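Local coordinates for hypothetical membrane protein (Corynebacterium glutamicum, PDB 6JS9) that binds heme through its N-terminal HtaA domain, the part described here, and probably passes it on within the corynebacterial heme-uptake machinery, at residues F47-G55 with T65-H73; K93-A101 with V134-F142. One frame throughout, in Å; residues are numbered along the deposited sequence.

How the contacts relate
Contacts 1 and 2 meet where strand 63-79 pairs with strand 82-97: Val66 N lies 2.9 Å from Met94 O, a probable hydrogen bond, and Glu67 CG packs 3.9 Å from Lys93 CG. Contact 1 (47-55 with 65-73) closes first along the chain, joining the two strands of a hairpin; contact 2 (93-101 with 134-142) follows, and their centres lie 16 Å apart. Together they illustrate how the long antiparallel sheet of one HtaA domain is built up from neighbouring pairings. Contact 1 does not touch the heme, the side chain of Val72 being about 13 Å from the bound cofactor, and contact 2 lies away from the annotated heme-binding residues.

Contact 1. Residues F47-G55 with T65-H73; sequences FAFTPRTNG and TVEFNGSVH
Backbone bonds between Thr50, Arg52 and Gly55 on segment 47-55 and Glu67 and Asn69 on segment 65-73 hold this pairing together. Glu67 is gripped from both ends of a type II turn that runs from Arg52 to Gly55: Arg52 N gives a nearly straight bond to Glu67 O (2.8 Å, 173° at the hydrogen), and Glu67 N bonds to Gly55 O. Asn69 N reaches Thr50 O at 2.7 Å. Pro51, with no N-H to offer, sits opposite Phe68 as a non-hydrogen-bonded pair.

The side chain of Arg52 extends this ladder. Bent at chi3 (-103°), it presents NE to Asn69 OD1 at 3.1 Å; the oxygen lies in the guanidinium plane, yet NE stands above the amide carbonyl plane. Phe68 O lies over one guanidinium face, toward its rim, without a hydrogen bond, while Arg52 NH1 and Glu67 OE1 form a long salt bridge of 3.9 Å. Asn69 ND2 adds a weak bond to Thr50 OG1, so both ends of one amide are used.

Farther along, packing takes over. The Phe49 ring turns its edge to Gly70 CA and to Val72 CG2, 3.7 Å from Phe49 CZ, and Phe47 CE2 rests against the other branch, Val72 CG1, at 3.8 Å. Ile34 and Leu36 of strand 33-37 add to this apolar cluster.

Beyond Asn69, strand pairing thus gives way to side-chain packing within the antiparallel beta hairpin of strands 48-58 and 63-79, both broken by a bulge or short loop.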
loop_
_atom_site.group_PDB
_atom_site.type_symbol
_atom_site.label_atom_id
_atom_site.label_comp_id
_atom_site.label_asym_id
_atom_site.label_seq_id
_atom_site.Cartn_x
_atom_site.Cartn_y
_atom_site.Cartn_z
ATOM N N PHE A 47 0.059 -9.123 0.913
ATOM C CA PHE A 47 1.239 -8.884 0.088
ATOM C C PHE A 47 2.451 -8.471 0.915
ATOM O O PHE A 47 2.374 -7.560 1.742
ATOM C CB PHE A 47 0.919 -7.809 -0.943
ATOM C CG PHE A 47 -0.268 -8.143 -1.806
ATOM C CD1 PHE A 47 -0.636 -9.467 -2.021
ATOM C CD2 PHE A 47 -0.998 -7.143 -2.412
ATOM C CE1 PHE A 47 -1.725 -9.789 -2.812
ATOM C CE2 PHE A 47 -2.091 -7.460 -3.213
ATOM C CZ PHE A 47 -2.445 -8.787 -3.412
ATOM N N ALA A 48 3.574 -9.146 0.671
ATOM C CA ALA A 48 4.799 -8.980 1.448
ATOM C C ALA A 48 5.805 -8.131 0.670
ATOM O O ALA A 48 6.208 -8.500 -0.441
ATOM C CB ALA A 48 5.401 -10.341 1.790
ATOM N N PHE A 49 6.211 -7.007 1.258
ATOM C CA PHE A 49 7.190 -6.091 0.678
ATOM C C PHE A 49 8.444 -6.052 1.551
ATOM O O PHE A 49 8.356 -5.805 2.759
ATOM C CB PHE A 49 6.601 -4.684 0.550
ATOM C CG PHE A 49 5.262 -4.647 -0.163
ATOM C CD1 PHE A 49 5.197 -4.542 -1.555
ATOM C CD2 PHE A 49 4.081 -4.725 0.553
ATOM C CE1 PHE A 49 3.962 -4.507 -2.223
ATOM C CE2 PHE A 49 2.833 -4.690 -0.117
ATOM C CZ PHE A 49 2.785 -4.583 -1.504
ATOM N N THR A 50 9.644 -6.281 0.919
ATOM C CA THR A 50 10.901 -6.289 1.657
ATOM C C THR A 50 11.502 -4.883 1.729
ATOM O O THR A 50 11.321 -4.084 0.808
ATOM C CB THR A 50 11.900 -7.232 0.993
ATOM O OG1 THR A 50 12.209 -6.749 -0.320
ATOM C CG2 THR A 50 11.322 -8.627 0.899
ATOM N N PRO A 51 12.227 -4.558 2.811
ATOM C CA PRO A 51 12.857 -3.230 2.910
ATOM C C PRO A 51 13.963 -3.058 1.877
ATOM O O PRO A 51 14.750 -3.973 1.620
ATOM C CB PRO A 51 13.434 -3.198 4.334
ATOM C CG PRO A 51 12.954 -4.454 5.011
ATOM C CD PRO A 51 12.574 -5.428 3.950
ATOM N N ARG A 52 14.036 -1.866 1.297
ATOM C CA ARG A 52 15.032 -1.589 0.268
ATOM C C ARG A 52 16.388 -1.244 0.885
ATOM O O ARG A 52 16.468 -0.476 1.846
ATOM C CB ARG A 52 14.548 -0.437 -0.610
ATOM C CG ARG A 52 14.902 -0.570 -2.062
ATOM C CD ARG A 52 14.332 0.589 -2.832
ATOM N NE ARG A 52 13.135 0.233 -3.587
ATOM C CZ ARG A 52 12.272 1.134 -4.046
ATOM N NH1 ARG A 52 12.484 2.419 -3.799
ATOM N NH2 ARG A 52 11.200 0.759 -4.739
ATOM N N THR A 53 17.460 -1.807 0.323
ATOM C CA THR A 53 18.797 -1.400 0.746
ATOM C C THR A 53 18.931 0.105 0.589
ATOM O O THR A 53 18.420 0.685 -0.375
ATOM C CB THR A 53 19.878 -2.095 -0.074
ATOM O OG1 THR A 53 19.732 -3.510 0.035
ATOM C CG2 THR A 53 21.269 -1.691 0.423
ATOM N N ASN A 54 19.612 0.731 1.550
ATOM C CA ASN A 54 19.668 2.176 1.762
ATOM C C ASN A 54 18.295 2.807 1.929
ATOM O O ASN A 54 18.182 4.031 1.874
ATOM C CB ASN A 54 20.401 2.910 0.634
ATOM C CG ASN A 54 21.879 2.643 0.618
ATOM O OD1 ASN A 54 22.462 2.210 1.619
ATOM N ND2 ASN A 54 22.508 2.915 -0.525
ATOM N N GLY A 55 17.243 2.017 2.105
ATOM C CA GLY A 55 15.910 2.584 2.134
ATOM C C GLY A 55 15.453 3.120 3.474
ATOM O O GLY A 55 14.284 3.490 3.604
ATOM N N THR A 65 11.588 6.730 8.147
ATOM C CA THR A 65 10.901 6.190 6.974
ATOM C C THR A 65 11.622 4.950 6.464
ATOM O O THR A 65 12.851 4.931 6.390
ATOM C CB THR A 65 10.823 7.230 5.849
ATOM O OG1 THR A 65 10.139 8.389 6.331
ATOM C CG2 THR A 65 10.076 6.674 4.651
ATOM N N VAL A 66 10.861 3.921 6.091
ATOM C CA VAL A 66 11.432 2.739 5.454
ATOM C C VAL A 66 10.809 2.583 4.071
ATOM O O VAL A 66 9.579 2.487 3.940
ATOM C CB VAL A 66 11.230 1.476 6.299
ATOM C CG1 VAL A 66 11.854 0.279 5.600
ATOM C CG2 VAL A 66 11.838 1.665 7.672
ATOM N N GLU A 67 11.655 2.568 3.043
ATOM C CA GLU A 67 11.210 2.325 1.678
ATOM C C GLU A 67 11.277 0.832 1.392
ATOM O O GLU A 67 12.197 0.147 1.847
ATOM C CB GLU A 67 12.084 3.091 0.686
ATOM C CG GLU A 67 12.001 4.599 0.836
ATOM C CD GLU A 67 12.880 5.321 -0.162
ATOM O OE1 GLU A 67 13.709 4.654 -0.827
ATOM O OE2 GLU A 67 12.734 6.553 -0.289
ATOM N N PHE A 68 10.309 0.335 0.625
ATOM C CA PHE A 68 10.147 -1.090 0.361
ATOM C C PHE A 68 10.267 -1.394 -1.127
ATOM O O PHE A 68 9.980 -0.547 -1.976
ATOM C CB PHE A 68 8.779 -1.589 0.864
ATOM C CG PHE A 68 8.664 -1.606 2.358
ATOM C CD1 PHE A 68 8.259 -0.472 3.049
ATOM C CD2 PHE A 68 8.991 -2.751 3.079
ATOM C CE1 PHE A 68 8.176 -0.467 4.437
ATOM C CE2 PHE A 68 8.907 -2.764 4.469
ATOM C CZ PHE A 68 8.494 -1.617 5.148
ATOM N N ASN A 69 10.708 -2.616 -1.431
ATOM C CA ASN A 69 10.628 -3.150 -2.780
ATOM C C ASN A 69 9.237 -3.694 -3.039
ATOM O O ASN A 69 8.642 -4.339 -2.171
ATOM C CB ASN A 69 11.637 -4.277 -2.979
ATOM C CG ASN A 69 13.052 -3.772 -3.005
ATOM O OD1 ASN A 69 13.384 -2.868 -3.780
ATOM N ND2 ASN A 69 13.897 -4.335 -2.150
ATOM N N GLY A 70 8.729 -3.451 -4.234
ATOM C CA GLY A 70 7.540 -4.136 -4.705
ATOM C C GLY A 70 6.540 -3.207 -5.358
ATOM O O GLY A 70 6.546 -1.992 -5.158
ATOM N N SER A 71 5.652 -3.800 -6.158
ATOM C CA SER A 71 4.543 -3.068 -6.766
ATOM C C SER A 71 3.336 -3.989 -6.856
ATOM O O SER A 71 3.471 -5.215 -6.828
ATOM C CB SER A 71 4.907 -2.537 -8.155
ATOM O OG SER A 71 5.165 -3.616 -9.040
ATOM N N VAL A 72 2.148 -3.384 -6.955
ATOM C CA VAL A 72 0.887 -4.110 -7.121
ATOM C C VAL A 72 0.143 -3.489 -8.284
ATOM O O VAL A 72 -0.045 -2.267 -8.308
ATOM C CB VAL A 72 -0.006 -4.047 -5.867
ATOM C CG1 VAL A 72 -1.166 -5.026 -6.000
ATOM C CG2 VAL A 72 0.805 -4.306 -4.596
ATOM N N HIS A 73 -0.303 -4.318 -9.231
ATOM C CA HIS A 73 -1.012 -3.844 -10.419
ATOM C C HIS A 73 -2.423 -4.430 -10.448
ATOM O O HIS A 73 -2.592 -5.631 -10.678
ATOM C CB HIS A 73 -0.249 -4.211 -11.690
ATOM C CG HIS A 73 -0.849 -3.631 -12.932
ATOM N ND1 HIS A 73 -0.544 -4.089 -14.195
ATOM C CD2 HIS A 73 -1.739 -2.624 -13.104
ATOM C CE1 HIS A 73 -1.221 -3.391 -15.091
ATOM N NE2 HIS A 73 -1.950 -2.491 -14.453
#

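Contact 2. Residues K93-A101 with V134-F142; sequences KMVFNGSSA and VSLNSAADF
Phe96 and Leu136 meet at the densely packed side of this contact, where Leu136 CD1 lies at the edge of the Phe96 ring, near its plane, 3.9 Å from Phe96 CD2. The same ring is approached by Ala140 CB, 3.6 Å from Phe96 CD2, and by Phe142, which directs its edge at the Phe96 face in an offset edge-to-face pair with planes at 85° and centroids 5.6 Å apart. Because Leu136 CG stands beside its backbone N (chi1 -66°), the side chain stays close to Ser99 O, with Leu136 CB 3.4 Å from that oxygen. Its two methyls divide the work: CD1 serves Phe96 and Ala101 CB, while Leu136 CD2 meets Met94 CE at 3.9 Å, the two side chains lying alongside each other and pointing opposite ways. Leu149 of strand 146-155 also packs on Phe96.

These side chains gather beside a beta hairpin, strands 82-97 and 100-110, whose type II' turn from Asn97 to Ser100 places Gly98 at positive phi. Strand 129-136 continues the antiparallel sheet next to it: Ala101 and Val134 exchange two backbone bonds as a hydrogen-bonded pair, and Leu136 N reaches Ser99 O at 2.8 Å. Past the strand end, Ala140 N bonds to Gly98 O at 2.8 Å, rising well above the carbonyl plane, and thereby ties the chain after the strand to the hairpin turn.

The opposite side is polar and looser. Ser100 and Ser135 form a non-hydrogen-bonded pair on one solvent-exposed face, and at the exposed turn Ser99 OG merely rests 3.8 Å from Ala139 CB.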
loop_
_atom_site.group_PDB
_atom_site.type_symbol
_atom_site.label_atom_id
_atom_site.label_comp_id
_atom_site.label_asym_id
_atom_site.label_seq_id
_atom_site.Cartn_x
_atom_site.Cartn_y
_atom_site.Cartn_z
ATOM N N LYS A 93 6.200 3.151 1.013
ATOM C CA LYS A 93 6.995 3.639 2.133
ATOM C C LYS A 93 6.160 3.586 3.400
ATOM O O LYS A 93 4.948 3.786 3.371
ATOM C CB LYS A 93 7.461 5.090 1.918
ATOM C CG LYS A 93 8.219 5.304 0.641
ATOM C CD LYS A 93 8.429 6.770 0.351
ATOM C CE LYS A 93 8.861 6.924 -1.101
ATOM N NZ LYS A 93 9.359 8.293 -1.428
ATOM N N MET A 94 6.811 3.339 4.521
ATOM C CA MET A 94 6.152 3.448 5.814
ATOM C C MET A 94 6.869 4.519 6.622
ATOM O O MET A 94 8.087 4.437 6.823
ATOM C CB MET A 94 6.147 2.105 6.541
ATOM C CG MET A 94 5.050 1.994 7.557
ATOM S SD MET A 94 4.701 0.275 7.942
ATOM C CE MET A 94 3.543 0.507 9.284
ATOM N N VAL A 95 6.125 5.542 7.039
ATOM C CA VAL A 95 6.655 6.664 7.814
ATOM C C VAL A 95 6.167 6.502 9.250
ATOM O O VAL A 95 4.954 6.547 9.509
ATOM C CB VAL A 95 6.217 8.019 7.235
ATOM C CG1 VAL A 95 6.908 9.176 7.980
ATOM C CG2 VAL A 95 6.509 8.096 5.742
ATOM N N PHE A 96 7.107 6.326 10.185
ATOM C CA PHE A 96 6.775 6.003 11.569
ATOM C C PHE A 96 6.830 7.240 12.459
ATOM O O PHE A 96 7.724 8.084 12.329
ATOM C CB PHE A 96 7.725 4.948 12.137
ATOM C CG PHE A 96 7.715 3.650 11.390
ATOM C CD1 PHE A 96 8.512 3.477 10.267
ATOM C CD2 PHE A 96 6.943 2.589 11.832
ATOM C CE1 PHE A 96 8.526 2.280 9.587
ATOM C CE2 PHE A 96 6.949 1.391 11.157
ATOM C CZ PHE A 96 7.748 1.232 10.036
ATOM N N ASN A 97 5.876 7.321 13.392
ATOM C CA ASN A 97 5.853 8.339 14.447
ATOM C C ASN A 97 5.346 7.640 15.718
ATOM O O ASN A 97 4.163 7.706 16.068
ATOM C CB ASN A 97 4.986 9.531 14.037
ATOM C CG ASN A 97 4.699 10.473 15.178
ATOM O OD1 ASN A 97 5.380 10.458 16.205
ATOM N ND2 ASN A 97 3.678 11.303 15.007
ATOM N N GLY A 98 6.255 6.942 16.409
ATOM C CA GLY A 98 5.872 6.197 17.595
ATOM C C GLY A 98 4.885 5.069 17.349
ATOM O O GLY A 98 5.181 4.134 16.596
ATOM N N SER A 99 3.716 5.137 17.996
ATOM C CA SER A 99 2.636 4.179 17.793
ATOM C C SER A 99 1.801 4.462 16.541
ATOM O O SER A 99 0.804 3.767 16.310
ATOM C CB SER A 99 1.713 4.169 19.015
ATOM O OG SER A 99 2.423 3.849 20.189
ATOM N N SER A 100 2.173 5.464 15.745
ATOM C CA SER A 100 1.502 5.812 14.504
ATOM C C SER A 100 2.445 5.651 13.323
ATOM O O SER A 100 3.656 5.835 13.448
ATOM C CB SER A 100 1.002 7.264 14.517
ATOM O OG SER A 100 -0.131 7.412 15.343
ATOM N N ALA A 101 1.866 5.344 12.163
ATOM C CA ALA A 101 2.601 5.317 10.912
ATOM C C ALA A 101 1.675 5.766 9.784
ATOM O O ALA A 101 0.450 5.791 9.929
ATOM C CB ALA A 101 3.165 3.923 10.611
ATOM N N VAL A 134 -1.911 4.414 9.993
ATOM C CA VAL A 134 -1.745 3.145 10.695
ATOM C C VAL A 134 -1.682 3.412 12.192
ATOM O O VAL A 134 -0.951 4.305 12.639
ATOM C CB VAL A 134 -0.477 2.399 10.245
ATOM C CG1 VAL A 134 -0.469 0.976 10.820
ATOM C CG2 VAL A 134 -0.354 2.403 8.734
ATOM N N SER A 135 -2.418 2.621 12.961
ATOM C CA SER A 135 -2.331 2.632 14.415
ATOM C C SER A 135 -1.600 1.356 14.815
ATOM O O SER A 135 -2.177 0.265 14.796
ATOM C CB SER A 135 -3.713 2.730 15.049
ATOM O OG SER A 135 -4.417 3.845 14.523
ATOM N N LEU A 136 -0.324 1.501 15.153
ATOM C CA LEU A 136 0.530 0.354 15.429
ATOM C C LEU A 136 0.227 -0.242 16.797
ATOM O O LEU A 136 -0.045 0.485 17.754
ATOM C CB LEU A 136 1.999 0.769 15.364
ATOM C CG LEU A 136 2.481 1.199 13.980
ATOM C CD1 LEU A 136 3.819 1.901 14.098
ATOM C CD2 LEU A 136 2.587 0.002 13.060
ATOM N N ASN A 137 0.298 -1.579 16.882
ATOM C CA ASN A 137 0.137 -2.273 18.162
ATOM C C ASN A 137 1.208 -1.867 19.178
ATOM O O ASN A 137 0.925 -1.766 20.378
ATOM C CB ASN A 137 0.175 -3.793 17.956
ATOM C CG ASN A 137 -0.980 -4.311 17.110
ATOM O OD1 ASN A 137 -2.003 -3.638 16.949
ATOM N ND2 ASN A 137 -0.826 -5.527 16.578
ATOM N N SER A 138 2.447 -1.663 18.726
ATOM C CA SER A 138 3.545 -1.240 19.591
ATOM C C SER A 138 4.237 -0.022 18.993
ATOM O O SER A 138 4.216 0.191 17.778
ATOM C CB SER A 138 4.587 -2.358 19.798
ATOM O OG SER A 138 4.001 -3.531 20.338
ATOM N N ALA A 139 4.858 0.776 19.856
ATOM C CA ALA A 139 5.584 1.943 19.378
ATOM C C ALA A 139 6.794 1.502 18.569
ATOM O O ALA A 139 7.540 0.612 18.982
ATOM C CB ALA A 139 6.030 2.826 20.542
ATOM N N ALA A 140 6.997 2.131 17.418
ATOM C CA ALA A 140 8.228 1.912 16.674
ATOM C C ALA A 140 9.407 2.548 17.412
ATOM O O ALA A 140 9.328 3.693 17.868
ATOM C CB ALA A 140 8.103 2.481 15.262
ATOM N N ASP A 141 10.505 1.806 17.523
ATOM C CA ASP A 141 11.710 2.285 18.207
ATOM C C ASP A 141 12.911 1.809 17.396
ATOM O O ASP A 141 13.303 0.643 17.495
ATOM C CB ASP A 141 11.754 1.771 19.638
ATOM C CG ASP A 141 12.939 2.313 20.440
ATOM O OD1 ASP A 141 13.885 2.911 19.865
ATOM O OD2 ASP A 141 12.901 2.131 21.674
ATOM N N PHE A 142 13.487 2.710 16.594
ATOM C CA PHE A 142 14.599 2.340 15.724
ATOM C C PHE A 142 15.883 2.049 16.489
ATOM O O PHE A 142 16.838 1.549 15.884
ATOM C CB PHE A 142 14.858 3.438 14.690
ATOM C CG PHE A 142 13.868 3.446 13.554
ATOM C CD1 PHE A 142 14.025 2.592 12.471
ATOM C CD2 PHE A 142 12.773 4.301 13.572
ATOM C CE1 PHE A 142 13.105 2.593 11.419
ATOM C CE2 PHE A 142 11.851 4.308 12.521
ATOM C CZ PHE A 142 12.024 3.451 11.448
#